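Local coordinates for protein Rab GDP-dissociation inhibitor (Saccharomyces cerevisiae, PDB 2BCG) that inhibits GDP release from the Rab GTPase SEC4, is essential in the yeast secretory pathway, and extracts GDP-bound YPT7 from vacuolar membranes, at residues 65-69 with 70-74; 372-375 with 376-379; 378-381 with 382-385. All blocks are in the same frame, centred on the assembly; numbering follows the deposited sequence.

Interaction 1 of 3, residues 65-69 with 70-74; sequences NPISK and EERES
Ser68 caps the N-terminus of helix 69-76: its OG accepts the backbone N-H of Glu71 at 3.0 Å and 166°, the N-cap bond of a helix that starts on the protein surface. OG sits between its own backbone N and carbonyl carbon (chi1 70°), which turns it back over the first helical turn. From there the main chain takes over, with Arg72 N bonding to Ser68 O and Glu73 N to Lys69 O. Just before the cap, Ile67 lays its CD1 methyl 3.6 Å from Arg72 CA, while its CG2 branch lies beside the Glu71 carboxylate; its side chain lies between this first turn and Tyr59 of helix 55-62, which it also touches. Lys69, the first residue of the helix, bends at its last two torsions and brings NZ to Glu73 OE2, one turn on, a salt bridge of 2.9 Å whose hydrogen bond is weak. Arg72 folds its guanidinium over the Lys69 backbone, with Lys69 CA 3.6 Å above its plane and offset toward the rim, and Ser56 of helix 55-62 touches its side chain. Two waters bridge the residues before the helix to its first turn. One accepts from Ser68 N and donates to Glu71 OE2. The other, lying in the guanidinium plane at its edge, accepts from Arg72 NH1 at 2.9 Å and donates to Ile67 O.

Interaction 2 of 3, residues 372-375 with 376-379; sequences TDKP and HIEL
A carboxylate of the short helix 375-378 reaches back to the loop that leads into it, just after strand 362-369 of the mixed sheet: Glu378 grips Thr372 across a tight local turn. Glu378 OE1 takes two bonds from this one residue, from Thr372 OG1 at 2.7 Å and from Thr372 N at 2.8 Å. Both donors come from the same face of the carboxylate, N steeply and OG1 less so, with the N-H contact bent to 141°. The Glu378 chain is extended beyond CG (chi2 177°), which carries OE1 back to Thr372. Thr372 OG1 also accepts from Lys374 N at 3.1 Å, closing an ST turn. The methyl CG2 of Thr372 lies 3.6 Å from Glu378 CG, so the threonine meets the glutamate with its methyl as well as its hydroxyl. The backbone bonds of the helix itself are weak; Lys374 O receives both Ile377 N and Glu378 N. On the sheet side, Pro375 and Leu379 pack on Ile311 of strand 303-317. Glu378 OE2 pairs with Arg341 in a salt bridge and accepts from Glu371 N, so both oxygens of this buried carboxylate have partners. Glu378 is probably ionised, its negative charge offset by Arg341 and by the N-H and O-H donors.

Interaction 3 of 3, residues 378-381 with 382-385; sequences ELEP and AFKL
Leu379 begins the contact by laying its CB over one face of the Phe383 ring, a CH-pi approach 4.2 Å from the centroid and 27° off the ring normal. Among the ring atoms CE2 is the closest, at 3.8 Å from Leu379 CB, so the methylene sits above the CE2-CZ side of the ring. The same residue opens the helical bonding: Leu379 O receives Phe383 N at 2.9 Å, with the N-H in the carbonyl plane, and a weak bond from Ala382 N. Phe383 carries its CG anti to the carbonyl carbon (chi1 -74°), and this swings the ring back toward the residue four places earlier. Glu380 comes next. Its chain bends at chi2 and brings OE1 to the ring edge, near the plane and 3.6 Å from Phe383 CD2, while its carboxylate is turned 61° from the ring; an oxygen here meets the slightly positive C-H rim, consistent with a weak electrostatic attraction. The other oxygen, Glu380 OE2, lies 3.9 Å from Lys384 CG, and the backbone O of Glu380 accepts Lys384 N at 2.9 Å. Pro381 closes the segment: its carbonyl O lies 3.4 Å from Leu385 CG, and its ring packs on Leu339. On the sheet side Phe383 meets Ala313 and Cys315 of strand 303-317 and forms a cation-pi contact with Lys392, while Ala382 touches Ile366 and Ile334. Shortening Phe383 to an alanine is likely to leave Lys392 without its cation-pi partner and Leu379 CB without the ring face it covers, opening a gap against strand 303-317. Helix 380-383 is a short turn packed on the mixed sheet; Ala382 and Phe383 are buried, as is Leu379 just before it, while Lys384 is exposed.

Along the chain, interaction 1 comes first, at the start of helix 69-76, and interactions 2 and 3 follow about 300 residues later. The centre of interaction 1 lies about 29 Å from that of interaction 2 and about 27 Å from that of interaction 3, and it touches neither. Interactions 2 and 3 are close neighbours, their centres about 10 Å apart; they share Glu378 and Leu379, and His376 O packs on Phe383 CE2 at 4.0 Å. Helices 375-378 and 380-383 are consecutive in the connection between strands 362-369 and 391-402, and together they hold it against the mixed sheet, separately from the surface cap of interaction 1 beside helix 55-62.

Interaction 1 of 3, residues 65-69 with 70-74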
loop_
_atom_site.group_PDB
_atom_site.type_symbol
_atom_site.label_atom_id
_atom_site.label_comp_id
_atom_site.label_asym_id
_atom_site.label_seq_id
_atom_site.Cartn_x
_atom_site.Cartn_y
_atom_site.Cartn_z
ATOM N N ASN A 65 6.934 17.903 -22.296
ATOM C CA ASN A 65 6.310 17.386 -23.508
ATOM C C ASN A 65 6.279 15.872 -23.491
ATOM O O ASN A 65 7.165 15.231 -24.066
ATOM C CB ASN A 65 7.060 17.863 -24.763
ATOM C CG ASN A 65 7.143 19.362 -24.844
ATOM O OD1 ASN A 65 8.041 19.976 -24.269
ATOM N ND2 ASN A 65 6.198 19.970 -25.546
ATOM N N PRO A 66 5.256 15.288 -22.830
ATOM C CA PRO A 66 5.094 13.839 -22.760
ATOM C C PRO A 66 5.225 13.190 -24.126
ATOM O O PRO A 66 4.707 13.702 -25.126
ATOM C CB PRO A 66 3.674 13.669 -22.218
ATOM C CG PRO A 66 3.477 14.882 -21.352
ATOM C CD PRO A 66 4.176 15.992 -22.104
ATOM N N ILE A 67 5.955 12.085 -24.160
ATOM C CA ILE A 67 6.158 11.321 -25.383
ATOM C C ILE A 67 4.878 10.592 -25.815
ATOM O O ILE A 67 3.929 10.459 -25.035
ATOM C CB ILE A 67 7.371 10.335 -25.261
ATOM C CG1 ILE A 67 7.156 9.296 -24.154
ATOM C CG2 ILE A 67 8.677 11.106 -25.057
ATOM C CD1 ILE A 67 8.289 8.269 -24.065
ATOM N N SER A 68 4.854 10.141 -27.069
ATOM C CA SER A 68 3.723 9.392 -27.619
ATOM C C SER A 68 3.610 8.017 -26.979
ATOM O O SER A 68 4.590 7.483 -26.447
ATOM C CB SER A 68 3.881 9.224 -29.138
ATOM O OG SER A 68 4.945 8.331 -29.441
ATOM N N LYS A 69 2.413 7.438 -27.053
ATOM C CA LYS A 69 2.191 6.066 -26.635
ATOM C C LYS A 69 3.149 5.094 -27.317
ATOM O O LYS A 69 3.692 4.205 -26.665
ATOM C CB LYS A 69 0.737 5.654 -26.907
ATOM C CG LYS A 69 0.309 4.403 -26.147
ATOM C CD LYS A 69 -1.135 4.010 -26.453
ATOM C CE LYS A 69 -1.233 3.184 -27.735
ATOM N NZ LYS A 69 -0.454 1.907 -27.682
ATOM N N GLU A 70 3.364 5.266 -28.625
ATOM C CA GLU A 70 4.214 4.348 -29.403
ATOM C C GLU A 70 5.685 4.426 -29.008
ATOM O O GLU A 70 6.338 3.389 -28.894
ATOM C CB GLU A 70 4.056 4.551 -30.920
ATOM C CG GLU A 70 2.685 4.151 -31.466
ATOM C CD GLU A 70 1.570 5.056 -30.969
ATOM O OE1 GLU A 70 1.829 6.262 -30.771
ATOM O OE2 GLU A 70 0.436 4.562 -30.776
ATOM N N GLU A 71 6.209 5.642 -28.824
ATOM C CA GLU A 71 7.588 5.799 -28.357
ATOM C C GLU A 71 7.765 5.215 -26.945
ATOM O O GLU A 71 8.729 4.487 -26.681
ATOM C CB GLU A 71 8.030 7.259 -28.376
ATOM C CG GLU A 71 9.507 7.432 -27.968
ATOM C CD GLU A 71 10.021 8.870 -28.040
ATOM O OE1 GLU A 71 11.101 9.125 -27.465
ATOM O OE2 GLU A 71 9.367 9.750 -28.654
ATOM N N ARG A 72 6.825 5.545 -26.061
ATOM C CA ARG A 72 6.850 5.068 -24.672
ATOM C C ARG A 72 6.849 3.544 -24.622
ATOM O O ARG A 72 7.678 2.941 -23.942
ATOM C CB ARG A 72 5.660 5.650 -23.897
ATOM C CG ARG A 72 5.770 5.535 -22.359
ATOM C CD ARG A 72 4.537 6.100 -21.649
ATOM N NE ARG A 72 3.306 5.434 -22.080
ATOM C CZ ARG A 72 2.266 6.042 -22.643
ATOM N NH1 ARG A 72 2.263 7.360 -22.842
ATOM N NH2 ARG A 72 1.212 5.323 -22.991
ATOM N N GLU A 73 5.933 2.924 -25.372
ATOM C CA GLU A 73 5.834 1.466 -25.365
ATOM C C GLU A 73 7.056 0.791 -25.975
ATOM O O GLU A 73 7.522 -0.223 -25.460
ATOM C CB GLU A 73 4.507 0.979 -25.969
ATOM C CG GLU A 73 3.296 1.521 -25.183
ATOM C CD GLU A 73 1.959 0.895 -25.559
ATOM O OE1 GLU A 73 1.037 0.930 -24.706
ATOM O OE2 GLU A 73 1.827 0.385 -26.696
ATOM N N SER A 74 7.611 1.357 -27.045
ATOM C CA SER A 74 8.814 0.761 -27.621
ATOM C C SER A 74 10.013 0.800 -26.667
ATOM O O SER A 74 10.799 -0.150 -26.609
ATOM C CB SER A 74 9.157 1.382 -28.989
ATOM O OG SER A 74 9.456 2.761 -28.865
HETATM O O HOH W 1 3.844 9.688 -22.328
HETATM O O HOH W 2 6.993 11.052 -28.970
#

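Interaction 2 of 3, residues 372-375 with 376-379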
loop_
_atom_site.group_PDB
_atom_site.type_symbol
_atom_site.label_atom_id
_atom_site.label_comp_id
_atom_site.label_asym_id
_atom_site.label_seq_id
_atom_site.Cartn_x
_atom_site.Cartn_y
_atom_site.Cartn_z
ATOM N N THR A 372 20.989 23.122 -0.373
ATOM C CA THR A 372 21.704 24.100 -1.205
ATOM C C THR A 372 20.752 24.813 -2.168
ATOM O O THR A 372 19.538 24.554 -2.196
ATOM C CB THR A 372 22.847 23.482 -2.055
ATOM O OG1 THR A 372 22.307 22.842 -3.213
ATOM C CG2 THR A 372 23.694 22.513 -1.231
ATOM N N ASP A 373 21.329 25.684 -2.978
ATOM C CA ASP A 373 20.525 26.449 -3.906
ATOM C C ASP A 373 20.424 25.791 -5.263
ATOM O O ASP A 373 19.748 26.303 -6.153
ATOM C CB ASP A 373 21.078 27.867 -4.001
ATOM C CG ASP A 373 21.037 28.587 -2.648
ATOM O OD1 ASP A 373 19.998 28.522 -1.942
ATOM O OD2 ASP A 373 22.054 29.204 -2.274
ATOM N N LYS A 374 21.079 24.634 -5.420
ATOM C CA LYS A 374 21.052 23.908 -6.672
ATOM C C LYS A 374 20.696 22.463 -6.337
ATOM O O LYS A 374 21.588 21.603 -6.273
ATOM C CB LYS A 374 22.396 24.001 -7.398
ATOM C CG LYS A 374 22.656 25.411 -7.977
ATOM C CD LYS A 374 23.945 25.485 -8.769
ATOM C CE LYS A 374 24.156 26.898 -9.296
ATOM N NZ LYS A 374 25.481 27.018 -9.993
ATOM N N PRO A 375 19.391 22.221 -6.070
ATOM C CA PRO A 375 18.916 20.928 -5.551
ATOM C C PRO A 375 19.364 19.733 -6.396
ATOM O O PRO A 375 19.813 18.726 -5.832
ATOM C CB PRO A 375 17.393 21.087 -5.545
ATOM C CG PRO A 375 17.193 22.561 -5.361
ATOM C CD PRO A 375 18.277 23.189 -6.186
ATOM N N HIS A 376 19.284 19.856 -7.724
ATOM C CA HIS A 376 19.696 18.773 -8.635
ATOM C C HIS A 376 21.160 18.370 -8.429
ATOM O O HIS A 376 21.498 17.181 -8.422
ATOM C CB HIS A 376 19.426 19.158 -10.097
ATOM C CG HIS A 376 17.971 19.324 -10.428
ATOM N ND1 HIS A 376 17.509 19.431 -11.728
ATOM C CD2 HIS A 376 16.873 19.390 -9.634
ATOM C CE1 HIS A 376 16.191 19.567 -11.715
ATOM N NE2 HIS A 376 15.779 19.535 -10.458
ATOM N N ILE A 377 22.031 19.355 -8.208
ATOM C CA ILE A 377 23.460 19.090 -7.992
ATOM C C ILE A 377 23.741 18.310 -6.683
ATOM O O ILE A 377 24.697 17.523 -6.595
ATOM C CB ILE A 377 24.297 20.408 -8.041
ATOM C CG1 ILE A 377 24.194 21.075 -9.428
ATOM C CG2 ILE A 377 25.748 20.185 -7.582
ATOM C CD1 ILE A 377 23.748 20.181 -10.610
ATOM N N GLU A 378 22.893 18.516 -5.672
ATOM C CA GLU A 378 23.058 17.835 -4.386
ATOM C C GLU A 378 22.988 16.343 -4.581
ATOM O O GLU A 378 23.614 15.586 -3.820
ATOM C CB GLU A 378 21.971 18.245 -3.406
ATOM C CG GLU A 378 22.170 19.659 -2.901
ATOM C CD GLU A 378 21.056 20.097 -1.975
ATOM O OE1 GLU A 378 20.426 21.127 -2.291
ATOM O OE2 GLU A 378 20.816 19.408 -0.953
ATOM N N LEU A 379 22.207 15.915 -5.576
ATOM C CA LEU A 379 22.029 14.469 -5.808
ATOM C C LEU A 379 23.126 13.828 -6.645
ATOM O O LEU A 379 23.127 12.591 -6.787
ATOM C CB LEU A 379 20.686 14.195 -6.479
ATOM C CG LEU A 379 19.482 14.687 -5.663
ATOM C CD1 LEU A 379 18.196 14.164 -6.270
ATOM C CD2 LEU A 379 19.627 14.259 -4.197
#

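Interaction 3 of 3, residues 378-381 with 382-385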
loop_
_atom_site.group_PDB
_atom_site.type_symbol
_atom_site.label_atom_id
_atom_site.label_comp_id
_atom_site.label_asym_id
_atom_site.label_seq_id
_atom_site.Cartn_x
_atom_site.Cartn_y
_atom_site.Cartn_z
ATOM N N GLU A 378 22.893 18.516 -5.672
ATOM C CA GLU A 378 23.058 17.835 -4.386
ATOM C C GLU A 378 22.988 16.343 -4.581
ATOM O O GLU A 378 23.614 15.586 -3.820
ATOM C CB GLU A 378 21.971 18.245 -3.406
ATOM C CG GLU A 378 22.170 19.659 -2.901
ATOM C CD GLU A 378 21.056 20.097 -1.975
ATOM O OE1 GLU A 378 20.426 21.127 -2.291
ATOM O OE2 GLU A 378 20.816 19.408 -0.953
ATOM N N LEU A 379 22.207 15.915 -5.576
ATOM C CA LEU A 379 22.029 14.469 -5.808
ATOM C C LEU A 379 23.126 13.828 -6.645
ATOM O O LEU A 379 23.127 12.591 -6.787
ATOM C CB LEU A 379 20.686 14.195 -6.479
ATOM C CG LEU A 379 19.482 14.687 -5.663
ATOM C CD1 LEU A 379 18.196 14.164 -6.270
ATOM C CD2 LEU A 379 19.627 14.259 -4.197
ATOM N N GLU A 380 24.018 14.637 -7.227
ATOM C CA GLU A 380 25.050 14.080 -8.119
ATOM C C GLU A 380 25.804 12.837 -7.544
ATOM O O GLU A 380 25.973 11.855 -8.271
ATOM C CB GLU A 380 26.000 15.170 -8.645
ATOM C CG GLU A 380 26.945 14.720 -9.797
ATOM C CD GLU A 380 26.243 14.179 -11.068
ATOM O OE1 GLU A 380 25.014 14.353 -11.281
ATOM O OE2 GLU A 380 26.965 13.569 -11.895
ATOM N N PRO A 381 26.273 12.873 -6.269
ATOM C CA PRO A 381 26.985 11.688 -5.726
ATOM C C PRO A 381 26.117 10.427 -5.743
ATOM O O PRO A 381 26.637 9.316 -5.887
ATOM C CB PRO A 381 27.325 12.093 -4.291
ATOM C CG PRO A 381 27.276 13.579 -4.278
ATOM C CD PRO A 381 26.270 13.996 -5.294
ATOM N N ALA A 382 24.814 10.602 -5.591
ATOM C CA ALA A 382 23.884 9.465 -5.695
ATOM C C ALA A 382 23.631 9.058 -7.149
ATOM O O ALA A 382 23.649 7.883 -7.464
ATOM C CB ALA A 382 22.594 9.798 -5.011
ATOM N N PHE A 383 23.424 10.020 -8.055
ATOM C CA PHE A 383 23.267 9.659 -9.468
ATOM C C PHE A 383 24.487 8.873 -9.934
ATOM O O PHE A 383 24.338 7.914 -10.696
ATOM C CB PHE A 383 23.171 10.894 -10.355
ATOM C CG PHE A 383 21.864 11.621 -10.283
ATOM C CD1 PHE A 383 20.638 10.972 -10.265
ATOM C CD2 PHE A 383 21.878 13.016 -10.286
ATOM C CE1 PHE A 383 19.437 11.721 -10.203
ATOM C CE2 PHE A 383 20.695 13.745 -10.209
ATOM C CZ PHE A 383 19.480 13.101 -10.156
ATOM N N LYS A 384 25.679 9.270 -9.468
ATOM C CA LYS A 384 26.928 8.608 -9.898
ATOM C C LYS A 384 26.981 7.122 -9.510
ATOM O O LYS A 384 27.711 6.335 -10.135
ATOM C CB LYS A 384 28.133 9.307 -9.304
ATOM C CG LYS A 384 28.619 10.478 -10.108
ATOM C CD LYS A 384 29.664 11.223 -9.300
ATOM C CE LYS A 384 30.647 11.962 -10.180
ATOM N NZ LYS A 384 31.067 13.239 -9.528
ATOM N N LEU A 385 26.244 6.735 -8.464
ATOM C CA LEU A 385 26.272 5.337 -7.995
ATOM C C LEU A 385 25.431 4.451 -8.900
ATOM O O LEU A 385 25.495 3.243 -8.799
ATOM C CB LEU A 385 25.729 5.234 -6.580
ATOM C CG LEU A 385 26.536 5.938 -5.489
ATOM C CD1 LEU A 385 25.794 5.940 -4.153
ATOM C CD2 LEU A 385 27.894 5.237 -5.332
#